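Local coordinates for lysine-specific demethylase REF6 (Arabidopsis thaliana, PDB 6A58), which removes methyl groups from di- and trimethylated lysine of histone H3 and, through the four C2H2 zinc fingers held in this chain, binds specific DNA sequences, at residues M32-E37 with M41-N46; N46-K51 with V64-V69. One frame throughout, in Å; residues are numbered along the deposited sequence.

How the contacts relate
Contact 1 closes the first, degenerate zinc finger and contact 2 the second. They follow one another along the chain, meet at the shared Asn46, and lie about 11 Å apart between centres. Asn46 has positive phi and is the C-prime residue of a Schellman motif that ends helix 37-44; the chain then runs directly into the loop carrying Cys48. The fingers are also tied by metal and by packing: His60 of helix 60-70 completes the first zinc site, while Met32 and Phe34 of contact 1 touch Gln67 and Pro49 of contact 2. This is consistent with the two fingers packing as one unit; of the four segments, only 64-69 lies in the DNA-binding region, residues 55-128.

Contact 1: M32-E37 with M41-N46; sequences MSFSSE and MLHKRN. With ZN (zinc ion), chain B.
His43 stands on its helix facing Phe34 and Met32 and carries a zinc ion at its tip. Its CG lies anti to the backbone N (chi1 176°), which swings the imidazole from the helix toward strand 33-34. From CB outward, the side chain first meets the end of the phenyl ring, with CB near Phe34 CZ. Phe34 CZ lies over one face of the His43 ring, offset toward its rim; the ring planes are inclined at 40°, with centroids 4.6 Å apart. Farther out, His43 CD2 lies 3.5 Å from Phe34 CE2, while His43 CE1 meets Met32 SD at 3.5 Å, the sulfur, one atom short of the end of an extended chain, approaching obliquely. His43 NE2 at last binds the zinc at 2.1 Å; Cys25, Cys30 and His60 complete the site.

At the start of the helix, Met41 N donates to Glu37 O at 2.8 Å, a regular helical turn. Met41 bends at its third torsion (chi3 -81°), bringing its CE back to 4.0 Å from Glu37 CG. Ser36 is the N-cap, its OG bonded to Gln39 N. Strand 33-34 pairs antiparallel with strand 23-24, helix 37-44 packs against this hairpin through Phe34 and His43, and Leu63 of helix 60-70 adjoins His43.

Contact 2: N46-K51 with V64-V69; sequences NICPIK and VQHQRV. With ZN (zinc ion), chain C.
Cys48 and His66 meet through the zinc ion that they both bind. The metal bonds are even: Cys48 SG and His66 NE2 each lie 2.2 Å from the zinc, and Cys53 and His70 supply the other two ligands of this C2H2 site. The first torsion puts SG itself anti to the backbone N in Cys48, and in His66 the ring through CG, whose NE2 is the atom that reaches the zinc; thiolate and imidazole thus converge on the ion from loop and helix.

The sulfur also has contacts beyond the metal. Cys48 SG lies at the edge of the imidazole and near its plane, 3.7 Å from His66 CD2; the rings of Phe57 and His70 also meet His66. On its loop side the same Cys48 SG accepts a nearly straight N-H...S bond from Ile50 N, 3.5 Å with an angle of 165° at the hydrogen. Such amide-to-thiolate bonds recur in the knuckles of zinc fingers and would be expected to disperse some of the negative charge on the sulfur.

Apolar packing supplies the remainder. Pro49 CG touches Gln67 CG at 3.8 Å, the two side chains crossing at about a right angle. The first torsion of Gln67 (chi1 172°) places CG beside the proline, and a bend at the second turns the amide end.

Segment 46-51 is the loop following helix 37-44, and it lies against one flank of helix 60-70. Backbone bonds between Asn46 and Phe57 and between Cys48 and Lys55 tie the loop to the returning chain, while Gln67 also touches Met32, next to strand 33-34 of the preceding finger.

Contact 1: M32-E37 with M41-N46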
loop_
_atom_site.group_PDB
_atom_site.type_symbol
_atom_site.label_atom_id
_atom_site.label_comp_id
_atom_site.label_asym_id
_atom_site.label_seq_id
_atom_site.Cartn_x
_atom_site.Cartn_y
_atom_site.Cartn_z
ATOM N N MET A 32 16.317 0.475 1.769
ATOM C CA MET A 32 16.656 -0.789 2.419
ATOM C C MET A 32 18.090 -0.810 2.932
ATOM O O MET A 32 18.965 -0.126 2.396
ATOM C CB MET A 32 16.427 -1.961 1.474
ATOM C CG MET A 32 14.966 -2.158 1.114
ATOM S SD MET A 32 14.743 -3.631 0.111
ATOM C CE MET A 32 13.000 -3.509 -0.277
ATOM N N SER A 33 18.312 -1.596 3.982
ATOM C CA SER A 33 19.651 -1.817 4.532
ATOM C C SER A 33 19.800 -3.265 4.988
ATOM O O SER A 33 18.802 -3.975 5.156
ATOM C CB SER A 33 19.932 -0.865 5.690
ATOM O OG SER A 33 19.111 -1.164 6.795
ATOM N N PHE A 34 21.054 -3.681 5.172
ATOM C CA PHE A 34 21.420 -5.094 5.349
ATOM C C PHE A 34 22.450 -5.292 6.450
ATOM O O PHE A 34 23.231 -4.391 6.747
ATOM C CB PHE A 34 21.918 -5.653 4.006
ATOM C CG PHE A 34 20.897 -5.509 2.928
ATOM C CD1 PHE A 34 19.927 -6.482 2.753
ATOM C CD2 PHE A 34 20.818 -4.338 2.179
ATOM C CE1 PHE A 34 18.930 -6.322 1.810
ATOM C CE2 PHE A 34 19.817 -4.170 1.242
ATOM C CZ PHE A 34 18.873 -5.164 1.060
ATOM N N SER A 35 22.438 -6.487 7.042
ATOM C CA SER A 35 23.334 -6.836 8.146
ATOM C C SER A 35 24.788 -7.035 7.710
ATOM O O SER A 35 25.698 -6.938 8.539
ATOM C CB SER A 35 22.835 -8.104 8.847
ATOM O OG SER A 35 21.507 -7.939 9.318
ATOM N N SER A 36 25.005 -7.314 6.426
ATOM C CA SER A 36 26.347 -7.547 5.897
ATOM C C SER A 36 26.489 -7.027 4.476
ATOM O O SER A 36 25.493 -6.847 3.769
ATOM C CB SER A 36 26.643 -9.044 5.913
ATOM O OG SER A 36 25.752 -9.741 5.057
ATOM N N GLU A 37 27.732 -6.807 4.056
ATOM C CA GLU A 37 28.023 -6.430 2.673
ATOM C C GLU A 37 27.563 -7.516 1.703
ATOM O O GLU A 37 27.093 -7.210 0.609
ATOM C CB GLU A 37 29.516 -6.151 2.464
ATOM C CG GLU A 37 29.821 -5.518 1.114
ATOM C CD GLU A 37 31.272 -5.109 0.945
ATOM O OE1 GLU A 37 32.167 -5.774 1.511
ATOM O OE2 GLU A 37 31.514 -4.122 0.225
ATOM N N MET A 41 25.293 -6.959 -1.545
ATOM C CA MET A 41 25.697 -7.372 -2.897
ATOM C C MET A 41 24.626 -8.225 -3.581
ATOM O O MET A 41 24.327 -8.026 -4.765
ATOM C CB MET A 41 27.030 -8.124 -2.859
ATOM C CG MET A 41 28.221 -7.239 -2.533
ATOM S SD MET A 41 29.791 -8.124 -2.575
ATOM C CE MET A 41 29.856 -8.926 -0.983
ATOM N N LEU A 42 24.034 -9.149 -2.828
ATOM C CA LEU A 42 22.939 -9.972 -3.343
ATOM C C LEU A 42 21.713 -9.114 -3.665
ATOM O O LEU A 42 21.036 -9.337 -4.673
ATOM C CB LEU A 42 22.579 -11.091 -2.359
ATOM C CG LEU A 42 23.684 -12.131 -2.111
ATOM C CD1 LEU A 42 23.310 -13.056 -0.966
ATOM C CD2 LEU A 42 23.994 -12.927 -3.372
ATOM N N HIS A 43 21.448 -8.116 -2.822
ATOM C CA HIS A 43 20.388 -7.146 -3.070
ATOM C C HIS A 43 20.597 -6.358 -4.372
ATOM O O HIS A 43 19.644 -6.143 -5.118
ATOM C CB HIS A 43 20.277 -6.185 -1.883
ATOM C CG HIS A 43 19.281 -5.090 -2.084
ATOM N ND1 HIS A 43 17.923 -5.319 -2.098
ATOM C CD2 HIS A 43 19.442 -3.757 -2.259
ATOM C CE1 HIS A 43 17.290 -4.174 -2.282
ATOM N NE2 HIS A 43 18.188 -3.213 -2.391
ATOM N N LYS A 44 21.834 -5.949 -4.646
ATOM C CA LYS A 44 22.155 -5.233 -5.892
ATOM C C LYS A 44 22.033 -6.104 -7.157
ATOM O O LYS A 44 21.936 -5.566 -8.264
ATOM C CB LYS A 44 23.530 -4.572 -5.804
ATOM C CG LYS A 44 23.536 -3.390 -4.854
ATOM C CD LYS A 44 24.924 -2.819 -4.666
ATOM C CE LYS A 44 24.890 -1.664 -3.683
ATOM N NZ LYS A 44 26.223 -1.033 -3.504
ATOM N N ARG A 45 22.037 -7.429 -6.976
ATOM C CA ARG A 45 21.728 -8.389 -8.047
ATOM C C ARG A 45 20.230 -8.715 -8.119
ATOM O O ARG A 45 19.817 -9.671 -8.787
ATOM C CB ARG A 45 22.541 -9.669 -7.850
ATOM C CG ARG A 45 24.024 -9.489 -8.133
ATOM C CD ARG A 45 24.825 -10.690 -7.686
ATOM N NE ARG A 45 24.333 -11.942 -8.260
ATOM C CZ ARG A 45 24.762 -13.156 -7.916
ATOM N NH1 ARG A 45 25.717 -13.315 -6.997
ATOM N NH2 ARG A 45 24.225 -14.227 -8.499
ATOM N N ASN A 46 19.408 -7.911 -7.436
ATOM C CA ASN A 46 17.950 -8.026 -7.450
ATOM C C ASN A 46 17.418 -9.381 -6.989
ATOM O O ASN A 46 16.420 -9.883 -7.514
ATOM C CB ASN A 46 17.403 -7.630 -8.832
ATOM C CG ASN A 46 17.801 -6.220 -9.226
ATOM O OD1 ASN A 46 18.282 -5.984 -10.331
ATOM N ND2 ASN A 46 17.623 -5.280 -8.310
HETATM ZN ZN ZN B . 18.008 -1.217 -2.947
#

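Contact 2: N46-K51 with V64-V69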
loop_
_atom_site.group_PDB
_atom_site.type_symbol
_atom_site.label_atom_id
_atom_site.label_comp_id
_atom_site.label_asym_id
_atom_site.label_seq_id
_atom_site.Cartn_x
_atom_site.Cartn_y
_atom_site.Cartn_z
ATOM N N ASN A 46 19.408 -7.911 -7.436
ATOM C CA ASN A 46 17.950 -8.026 -7.450
ATOM C C ASN A 46 17.418 -9.381 -6.989
ATOM O O ASN A 46 16.420 -9.883 -7.514
ATOM C CB ASN A 46 17.403 -7.630 -8.832
ATOM C CG ASN A 46 17.801 -6.220 -9.226
ATOM O OD1 ASN A 46 18.282 -5.984 -10.331
ATOM N ND2 ASN A 46 17.623 -5.280 -8.310
ATOM N N ILE A 47 18.081 -9.947 -5.982
ATOM C CA ILE A 47 17.646 -11.177 -5.334
ATOM C C ILE A 47 16.797 -10.774 -4.132
ATOM O O ILE A 47 17.200 -9.912 -3.349
ATOM C CB ILE A 47 18.840 -12.034 -4.861
ATOM C CG1 ILE A 47 19.721 -12.431 -6.052
ATOM C CG2 ILE A 47 18.351 -13.281 -4.126
ATOM C CD1 ILE A 47 21.126 -12.845 -5.676
ATOM N N CYS A 48 15.620 -11.385 -4.002
ATOM C CA CYS A 48 14.710 -11.097 -2.886
ATOM C C CYS A 48 15.430 -11.149 -1.528
ATOM O O CYS A 48 16.206 -12.071 -1.284
ATOM C CB CYS A 48 13.557 -12.093 -2.880
ATOM S SG CYS A 48 12.342 -11.771 -1.585
ATOM N N PRO A 49 15.168 -10.167 -0.638
ATOM C CA PRO A 49 15.842 -10.143 0.669
ATOM C C PRO A 49 15.327 -11.155 1.703
ATOM O O PRO A 49 15.932 -11.270 2.772
ATOM C CB PRO A 49 15.567 -8.720 1.174
ATOM C CG PRO A 49 14.279 -8.350 0.531
ATOM C CD PRO A 49 14.328 -8.970 -0.834
ATOM N N ILE A 50 14.231 -11.859 1.406
ATOM C CA ILE A 50 13.555 -12.710 2.390
ATOM C C ILE A 50 14.104 -14.137 2.374
ATOM O O ILE A 50 14.246 -14.748 1.310
ATOM C CB ILE A 50 12.022 -12.729 2.142
ATOM C CG1 ILE A 50 11.442 -11.302 2.202
ATOM C CG2 ILE A 50 11.312 -13.662 3.120
ATOM C CD1 ILE A 50 11.669 -10.559 3.504
ATOM N N LYS A 51 14.387 -14.664 3.565
ATOM C CA LYS A 51 14.879 -16.037 3.727
ATOM C C LYS A 51 13.921 -17.050 3.089
ATOM O O LYS A 51 12.707 -16.983 3.300
ATOM C CB LYS A 51 15.063 -16.373 5.213
ATOM C CG LYS A 51 16.188 -15.619 5.901
ATOM C CD LYS A 51 16.103 -15.745 7.415
ATOM C CE LYS A 51 17.208 -14.961 8.103
ATOM N NZ LYS A 51 17.118 -14.998 9.591
ATOM N N VAL A 64 11.718 -4.410 -5.356
ATOM C CA VAL A 64 11.116 -3.662 -4.240
ATOM C C VAL A 64 9.607 -3.921 -4.144
ATOM O O VAL A 64 9.077 -4.116 -3.045
ATOM C CB VAL A 64 11.415 -2.142 -4.349
ATOM C CG1 VAL A 64 10.610 -1.326 -3.337
ATOM C CG2 VAL A 64 12.904 -1.879 -4.154
ATOM N N GLN A 65 8.930 -3.929 -5.288
ATOM C CA GLN A 65 7.499 -4.254 -5.345
ATOM C C GLN A 65 7.207 -5.667 -4.836
ATOM O O GLN A 65 6.249 -5.870 -4.086
ATOM C CB GLN A 65 6.964 -4.091 -6.770
ATOM C CG GLN A 65 6.885 -2.643 -7.233
ATOM C CD GLN A 65 6.548 -2.502 -8.708
ATOM O OE1 GLN A 65 6.192 -3.472 -9.381
ATOM N NE2 GLN A 65 6.659 -1.278 -9.219
ATOM N N HIS A 66 8.039 -6.629 -5.235
ATOM C CA HIS A 66 7.886 -8.021 -4.802
ATOM C C HIS A 66 8.023 -8.218 -3.288
ATOM O O HIS A 66 7.216 -8.929 -2.683
ATOM C CB HIS A 66 8.892 -8.932 -5.511
ATOM C CG HIS A 66 8.913 -10.324 -4.967
ATOM N ND1 HIS A 66 7.897 -11.225 -5.195
ATOM C CD2 HIS A 66 9.815 -10.961 -4.184
ATOM C CE1 HIS A 66 8.175 -12.361 -4.582
ATOM N NE2 HIS A 66 9.334 -12.228 -3.962
ATOM N N GLN A 67 9.052 -7.611 -2.693
ATOM C CA GLN A 67 9.317 -7.725 -1.246
ATOM C C GLN A 67 8.091 -7.375 -0.387
ATOM O O GLN A 67 7.861 -8.006 0.645
ATOM C CB GLN A 67 10.537 -6.863 -0.854
ATOM C CG GLN A 67 10.814 -6.738 0.647
ATOM C CD GLN A 67 10.114 -5.555 1.302
ATOM O OE1 GLN A 67 10.106 -4.446 0.764
ATOM N NE2 GLN A 67 9.524 -5.787 2.472
ATOM N N ARG A 68 7.316 -6.384 -0.829
ATOM C CA ARG A 68 6.072 -5.983 -0.154
ATOM C C ARG A 68 5.037 -7.108 -0.018
ATOM O O ARG A 68 4.274 -7.128 0.950
ATOM C CB ARG A 68 5.434 -4.798 -0.883
ATOM N N VAL A 69 5.013 -8.033 -0.980
ATOM C CA VAL A 69 4.107 -9.191 -0.940
ATOM C C VAL A 69 4.375 -10.151 0.228
ATOM O O VAL A 69 3.455 -10.826 0.697
ATOM C CB VAL A 69 4.158 -9.994 -2.258
HETATM ZN ZN ZN C . 10.585 -12.964 -2.253
#